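Local structure of intermedilysin (Streptococcus intermedius, 5IMW) at residues N282-L294 / S302-D314. The protein probably forms oligomeric pores in cholesterol-containing host membranes, changing shape after binding to lyse the target cell. Numbering follows the deposited sequence.
Sequences NILKNTKICAVVL and SKVCTGNIDTLKD. Unlike the reference sequence in segment 282-294: Cys-290 (reference Thr). Unlike the reference sequence in segment 302-314: Cys-305 (reference Ile).
Cys-290 and Cys-305 join the two segments covalently, SG to SG at 2.0 Å, with a disulfide torsion of -116°. They form a non-hydrogen-bonded antiparallel pair whose CA atoms lie 4.0 Å apart, a position where two side chains emerge together on one face and a bridge can close. Neither is the residue of the reference sequence, so the bond is consistent with a deliberately introduced lock. Next to it, Ala-291 and Val-304 form the hydrogen-bonded pair, each N donating to the other's O, and Thr-306 N adds a bond to Ile-289 O at 2.8 Å.

The tight part lies at Ile-289. Its CG1, set beside the backbone N (chi1 -49°), runs up to Gly-307 O, while CG2, anti to that N, meets CD1 of Leu-312 at 4.1 Å, the two side chains crossing at about a right angle. A branched aliphatic suits this place: one arm lies against the turn, the other against the helix, and Val-250 and Phe-252 of the next strand also press on it. Gly-307 takes a positive phi of 106°, easy without a CB, where the chain leaves strand 304-305 for helix 310-318.

In cholesterol-dependent cytolysins this short strand covers the edge of the five-stranded core sheet and, as in relatives, probably has to move off strand 288-294 before another monomer can pair there; the disulfide would hold it in place.

The flanks are looser and more open to solvent. Beyond the Ala-291/Val-304 pair, Val-292, which also rests on Pro-177 and Leu-178, lays its CG2 alongside Lys-303 CB at 3.9 Å, while the lysine's bent chain carries its ammonium away, leaving its aliphatic base to do the touching. At the other end Asn-286 and Asn-308, polar residues suited to an exposed surface, approach each other loosely.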
ATOM      1  N   ASN A 282       2.111  -0.276  17.989  1.00150.92           N
ATOM      2  CA  ASN A 282       1.832  -1.369  18.911  1.00143.09           C
ATOM      3  C   ASN A 282       2.699  -2.580  18.555  1.00155.09           C
ATOM      4  O   ASN A 282       3.539  -2.533  17.651  1.00148.50           O
ATOM      5  CB  ASN A 282       0.348  -1.739  18.896  1.00 20.00           C
ATOM      6  N   ILE A 283       2.497  -3.687  19.274  1.00151.95           N
ATOM      7  CA  ILE A 283       3.392  -4.836  19.146  1.00149.69           C
ATOM      8  C   ILE A 283       2.647  -6.162  19.292  1.00142.15           C
ATOM      9  O   ILE A 283       2.119  -6.697  18.309  1.00135.31           O
ATOM     10  CB  ILE A 283       4.548  -4.739  20.167  1.00150.53           C
ATOM     11  CG1 ILE A 283       4.068  -4.142  21.502  1.00131.87           C
ATOM     12  CG2 ILE A 283       5.706  -3.943  19.570  1.00118.88           C
ATOM     13  CD1 ILE A 283       4.219  -2.632  21.646  1.00123.67           C
ATOM     14  N   LEU A 284       2.597  -6.698  20.515  1.00130.26           N
ATOM     15  CA  LEU A 284       2.246  -8.100  20.727  1.00141.87           C
ATOM     16  C   LEU A 284       0.928  -8.463  20.052  1.00141.92           C
ATOM     17  O   LEU A 284      -0.049  -7.712  20.110  1.00142.09           O
ATOM     18  CB  LEU A 284       2.164  -8.401  22.226  1.00133.80           C
ATOM     19  CG  LEU A 284       3.479  -8.300  23.007  1.00119.42           C
ATOM     20  CD1 LEU A 284       3.582  -6.967  23.739  1.00143.81           C
ATOM     21  CD2 LEU A 284       3.621  -9.459  23.986  1.00129.62           C
ATOM     22  N   LYS A 285       0.912  -9.638  19.413  1.00148.51           N
ATOM     23  CA  LYS A 285      -0.245 -10.101  18.654  1.00125.59           C
ATOM     24  C   LYS A 285      -0.009 -11.497  18.090  1.00122.18           C
ATOM     25  O   LYS A 285       1.020 -11.743  17.452  1.00132.48           O
ATOM     26  CB  LYS A 285      -0.556  -9.134  17.510  1.00125.37           C
ATOM     27  CG  LYS A 285      -2.030  -8.913  17.255  1.00128.06           C
ATOM     28  CD  LYS A 285      -2.668 -10.075  16.518  1.00117.10           C
ATOM     29  CE  LYS A 285      -3.687 -10.812  17.375  1.00126.50           C
ATOM     30  NZ  LYS A 285      -4.675 -11.569  16.563  1.00131.41           N
ATOM     31  N   ASN A 286      -0.950 -12.416  18.320  1.00116.99           N
ATOM     32  CA  ASN A 286      -0.917 -13.758  17.742  1.00126.02           C
ATOM     33  C   ASN A 286      -1.987 -13.847  16.657  1.00122.88           C
ATOM     34  O   ASN A 286      -3.185 -13.855  16.957  1.00121.37           O
ATOM     35  CB  ASN A 286      -1.134 -14.821  18.817  1.00145.22           C
ATOM     36  CG  ASN A 286       0.062 -14.969  19.734  1.00148.23           C
ATOM     37  OD1 ASN A 286       0.844 -14.035  19.909  1.00142.93           O
ATOM     38  ND2 ASN A 286       0.216 -16.150  20.318  1.00131.95           N
ATOM     39  N   THR A 287      -1.551 -13.922  15.403  1.00126.25           N
ATOM     40  CA  THR A 287      -2.430 -13.993  14.243  1.00123.62           C
ATOM     41  C   THR A 287      -2.165 -15.277  13.461  1.00141.06           C
ATOM     42  O   THR A 287      -1.312 -16.092  13.821  1.00141.84           O
ATOM     43  CB  THR A 287      -2.230 -12.774  13.336  1.00129.70           C
ATOM     44  OG1 THR A 287      -0.963 -12.166  13.622  1.00134.08           O
ATOM     45  CG2 THR A 287      -3.343 -11.752  13.534  1.00126.53           C
ATOM     46  N   LYS A 288      -2.925 -15.449  12.382  1.00129.85           N
ATOM     47  CA  LYS A 288      -2.688 -16.489  11.393  1.00132.33           C
ATOM     48  C   LYS A 288      -2.087 -15.862  10.140  1.00129.67           C
ATOM     49  O   LYS A 288      -2.439 -14.740   9.762  1.00122.77           O
ATOM     50  CB  LYS A 288      -3.985 -17.226  11.039  1.00117.15           C
ATOM     51  CG  LYS A 288      -4.351 -18.363  11.986  1.00114.98           C
ATOM     52  CD  LYS A 288      -4.350 -17.924  13.440  1.00129.46           C
ATOM     53  CE  LYS A 288      -4.877 -19.023  14.353  1.00141.03           C
ATOM     54  NZ  LYS A 288      -4.095 -20.285  14.226  1.00125.16           N
ATOM     55  N   ILE A 289      -1.170 -16.589   9.502  1.00117.02           N
ATOM     56  CA  ILE A 289      -0.448 -16.087   8.339  1.00117.89           C
ATOM     57  C   ILE A 289      -0.569 -17.094   7.204  1.00113.76           C
ATOM     58  O   ILE A 289      -0.668 -18.305   7.426  1.00122.35           O
ATOM     59  CB  ILE A 289       1.045 -15.817   8.647  1.00116.42           C
ATOM     60  CG1 ILE A 289       1.212 -14.983   9.929  1.00108.65           C
ATOM     61  CG2 ILE A 289       1.717 -15.157   7.439  1.00104.34           C
ATOM     62  CD1 ILE A 289       1.758 -13.592   9.730  1.00103.54           C
ATOM     63  N   CYS A 290      -0.557 -16.578   5.976  1.00105.30           N
ATOM     64  CA  CYS A 290      -0.469 -17.406   4.781  1.00116.23           C
ATOM     65  C   CYS A 290       0.297 -16.623   3.727  1.00114.90           C
ATOM     66  O   CYS A 290      -0.011 -15.454   3.479  1.00104.37           O
ATOM     67  CB  CYS A 290      -1.856 -17.792   4.261  1.00121.86           C
ATOM     68  SG  CYS A 290      -1.964 -19.434   3.490  1.00136.10           S
ATOM     69  N   ALA A 291       1.287 -17.267   3.113  1.00116.84           N
ATOM     70  CA  ALA A 291       2.183 -16.601   2.181  1.00 98.30           C
ATOM     71  C   ALA A 291       2.357 -17.436   0.922  1.00 96.30           C
ATOM     72  O   ALA A 291       2.269 -18.667   0.951  1.00109.17           O
ATOM     73  CB  ALA A 291       3.557 -16.345   2.813  1.00108.94           C
ATOM     74  N   VAL A 292       2.598 -16.744  -0.188  1.00 97.13           N
ATOM     75  CA  VAL A 292       2.978 -17.363  -1.452  1.00 98.39           C
ATOM     76  C   VAL A 292       4.275 -16.713  -1.908  1.00 91.03           C
ATOM     77  O   VAL A 292       4.389 -15.482  -1.915  1.00 77.19           O
ATOM     78  CB  VAL A 292       1.879 -17.214  -2.521  1.00 94.84           C
ATOM     79  CG1 VAL A 292       2.383 -17.666  -3.885  1.00 96.59           C
ATOM     80  CG2 VAL A 292       0.659 -18.023  -2.121  1.00 95.29           C
ATOM     81  N   VAL A 293       5.247 -17.536  -2.289  1.00 95.28           N
ATOM     82  CA  VAL A 293       6.604 -17.078  -2.556  1.00 90.17           C
ATOM     83  C   VAL A 293       6.957 -17.373  -4.005  1.00 85.70           C
ATOM     84  O   VAL A 293       6.549 -18.398  -4.562  1.00 85.86           O
ATOM     85  CB  VAL A 293       7.620 -17.746  -1.605  1.00 96.31           C
ATOM     86  CG1 VAL A 293       9.042 -17.278  -1.913  1.00 90.59           C
ATOM     87  CG2 VAL A 293       7.262 -17.445  -0.152  1.00 98.28           C
ATOM     88  N   LEU A 294       7.718 -16.465  -4.608  1.00 86.56           N
ATOM     89  CA  LEU A 294       8.294 -16.670  -5.931  1.00 88.67           C
ATOM     90  C   LEU A 294       9.774 -16.339  -5.844  1.00 94.82           C
ATOM     91  O   LEU A 294      10.142 -15.242  -5.406  1.00 89.59           O
ATOM     92  CB  LEU A 294       7.610 -15.797  -6.987  1.00 96.55           C
ATOM     93  CG  LEU A 294       7.368 -16.480  -8.334  1.00100.49           C
ATOM     94  CD1 LEU A 294       6.080 -17.289  -8.291  1.00107.91           C
ATOM     95  CD2 LEU A 294       7.339 -15.462  -9.464  1.00 96.89           C
ATOM     96  N   SER A 302       7.840 -22.725  -1.580  1.00139.12           N
ATOM     97  CA  SER A 302       6.424 -22.845  -1.922  1.00118.94           C
ATOM     98  C   SER A 302       5.548 -22.084  -0.934  1.00139.56           C
ATOM     99  O   SER A 302       6.052 -21.488   0.024  1.00142.90           O
ATOM    100  CB  SER A 302       5.997 -24.315  -1.980  1.00123.46           C
ATOM    101  OG  SER A 302       6.981 -25.109  -2.621  1.00120.89           O
ATOM    102  N   LYS A 303       4.237 -22.092  -1.169  1.00131.75           N
ATOM    103  CA  LYS A 303       3.303 -21.413  -0.280  1.00118.63           C
ATOM    104  C   LYS A 303       3.334 -22.043   1.106  1.00133.63           C
ATOM    105  O   LYS A 303       3.364 -23.269   1.246  1.00151.75           O
ATOM    106  CB  LYS A 303       1.888 -21.482  -0.855  1.00113.58           C
ATOM    107  CG  LYS A 303       1.346 -22.901  -0.986  1.00127.97           C
ATOM    108  CD  LYS A 303       0.576 -23.098  -2.285  1.00142.61           C
ATOM    109  CE  LYS A 303       0.281 -24.571  -2.538  1.00137.40           C
ATOM    110  NZ  LYS A 303       1.041 -25.104  -3.701  1.00115.73           N
ATOM    111  N   VAL A 304       3.316 -21.200   2.136  1.00125.03           N
ATOM    112  CA  VAL A 304       3.407 -21.647   3.524  1.00133.74           C
ATOM    113  C   VAL A 304       2.305 -20.952   4.313  1.00119.27           C
ATOM    114  O   VAL A 304       2.426 -19.770   4.654  1.00117.35           O
ATOM    115  CB  VAL A 304       4.780 -21.364   4.143  1.00144.12           C
ATOM    116  CG1 VAL A 304       4.881 -21.995   5.532  1.00115.41           C
ATOM    117  CG2 VAL A 304       5.887 -21.876   3.239  1.00149.96           C
ATOM    118  N   CYS A 305       1.233 -21.678   4.604  1.00129.40           N
ATOM    119  CA  CYS A 305       0.243 -21.234   5.571  1.00124.74           C
ATOM    120  C   CYS A 305       0.698 -21.632   6.972  1.00123.73           C
ATOM    121  O   CYS A 305       1.421 -22.615   7.148  1.00122.06           O
ATOM    122  CB  CYS A 305      -1.127 -21.842   5.259  1.00136.82           C
ATOM    123  SG  CYS A 305      -2.503 -20.669   5.017  1.00145.93           S
ATOM    124  N   THR A 306       0.272 -20.841   7.964  1.00147.28           N
ATOM    125  CA  THR A 306       0.628 -20.992   9.379  1.00158.56           C
ATOM    126  C   THR A 306       1.889 -20.196   9.703  1.00145.79           C
ATOM    127  O   THR A 306       2.543 -19.665   8.800  1.00149.69           O
ATOM    128  CB  THR A 306       0.818 -22.467   9.782  1.00157.25           C
ATOM    129  OG1 THR A 306       0.309 -22.672  11.105  1.00120.62           O
ATOM    130  CG2 THR A 306       2.298 -22.880   9.774  1.00144.59           C
ATOM    131  N   GLY A 307       2.245 -20.124  10.986  1.00129.25           N
ATOM    132  CA  GLY A 307       3.366 -19.319  11.424  1.00128.32           C
ATOM    133  C   GLY A 307       2.897 -18.065  12.131  1.00127.57           C
ATOM    134  O   GLY A 307       1.887 -17.472  11.740  1.00124.44           O
ATOM    135  N   ASN A 308       3.610 -17.650  13.177  1.00136.21           N
ATOM    136  CA  ASN A 308       3.238 -16.477  13.963  1.00133.81           C
ATOM    137  C   ASN A 308       4.392 -15.483  13.920  1.00134.03           C
ATOM    138  O   ASN A 308       5.420 -15.683  14.575  1.00128.51           O
ATOM    139  CB  ASN A 308       2.880 -16.868  15.397  1.00152.35           C
ATOM    140  CG  ASN A 308       1.609 -17.701  15.470  1.00134.69           C
ATOM    141  OD1 ASN A 308       1.232 -18.362  14.501  1.00125.20           O
ATOM    142  ND2 ASN A 308       0.939 -17.668  16.619  1.00132.16           N
ATOM    143  N   ILE A 309       4.213 -14.426  13.132  1.00119.11           N
ATOM    144  CA  ILE A 309       5.170 -13.339  12.922  1.00121.97           C
ATOM    145  C   ILE A 309       6.637 -13.784  12.907  1.00129.38           C
ATOM    146  O   ILE A 309       7.362 -13.480  11.953  1.00119.84           O
ATOM    147  CB  ILE A 309       4.938 -12.212  13.956  1.00107.26           C
ATOM    148  CG1 ILE A 309       5.521 -10.892  13.440  1.00111.25           C
ATOM    149  CG2 ILE A 309       5.500 -12.551  15.337  1.00130.91           C
ATOM    150  CD1 ILE A 309       4.785 -10.340  12.231  1.00108.56           C
ATOM    151  N   ASP A 310       7.105 -14.477  13.951  1.00129.36           N
ATOM    152  CA  ASP A 310       8.514 -14.867  13.989  1.00112.91           C
ATOM    153  C   ASP A 310       8.856 -15.799  12.829  1.00132.83           C
ATOM    154  O   ASP A 310       9.916 -15.663  12.206  1.00132.01           O
ATOM    155  CB  ASP A 310       8.854 -15.524  15.331  1.00138.68           C
ATOM    156  CG  ASP A 310      10.302 -15.282  15.760  1.00138.09           C
ATOM    157  OD1 ASP A 310      10.772 -14.128  15.675  1.00120.02           O
ATOM    158  OD2 ASP A 310      10.962 -16.246  16.203  1.00121.89           O
ATOM    159  N   THR A 311       7.972 -16.755  12.527  1.00128.01           N
ATOM    160  CA  THR A 311       8.141 -17.556  11.316  1.00113.11           C
ATOM    161  C   THR A 311       8.217 -16.667  10.084  1.00109.52           C
ATOM    162  O   THR A 311       8.998 -16.931   9.162  1.00111.77           O
ATOM    163  CB  THR A 311       6.992 -18.554  11.175  1.00108.68           C
ATOM    164  OG1 THR A 311       5.806 -18.006  11.764  1.00122.79           O
ATOM    165  CG2 THR A 311       7.335 -19.877  11.843  1.00116.16           C
ATOM    166  N   LEU A 312       7.408 -15.606  10.047  1.00121.34           N
ATOM    167  CA  LEU A 312       7.452 -14.677   8.924  1.00116.22           C
ATOM    168  C   LEU A 312       8.777 -13.926   8.887  1.00109.72           C
ATOM    169  O   LEU A 312       9.421 -13.833   7.835  1.00114.32           O
ATOM    170  CB  LEU A 312       6.283 -13.694   9.008  1.00112.02           C
ATOM    171  CG  LEU A 312       6.198 -12.652   7.889  1.00121.61           C
ATOM    172  CD1 LEU A 312       5.132 -13.037   6.885  1.00116.61           C
ATOM    173  CD2 LEU A 312       5.938 -11.265   8.462  1.00107.60           C
ATOM    174  N   LYS A 313       9.201 -13.377  10.029  1.00106.88           N
ATOM    175  CA  LYS A 313      10.414 -12.566  10.050  1.00105.64           C
ATOM    176  C   LYS A 313      11.614 -13.345   9.534  1.00115.99           C
ATOM    177  O   LYS A 313      12.514 -12.760   8.920  1.00113.85           O
ATOM    178  CB  LYS A 313      10.690 -12.051  11.461  1.00112.04           C
ATOM    179  CG  LYS A 313      11.418 -10.714  11.468  1.00114.54           C
ATOM    180  CD  LYS A 313      11.993 -10.374  12.831  1.00140.15           C
ATOM    181  CE  LYS A 313      12.652  -9.004  12.812  1.00145.29           C
ATOM    182  NZ  LYS A 313      13.674  -8.847  13.883  1.00121.29           N
ATOM    183  N   ASP A 314      11.650 -14.660   9.765  1.00117.26           N
ATOM    184  CA  ASP A 314      12.739 -15.463   9.221  1.00110.79           C
ATOM    185  C   ASP A 314      12.624 -15.597   7.708  1.00114.95           C
ATOM    186  O   ASP A 314      13.647 -15.629   7.014  1.00113.61           O
ATOM    187  CB  ASP A 314      12.768 -16.841   9.884  1.00113.96           C
ATOM    188  CG  ASP A 314      12.363 -17.957   8.937  1.00118.47           C
ATOM    189  OD1 ASP A 314      11.243 -17.906   8.388  1.00114.10           O
ATOM    190  OD2 ASP A 314      13.174 -18.888   8.742  1.00113.00           O
TER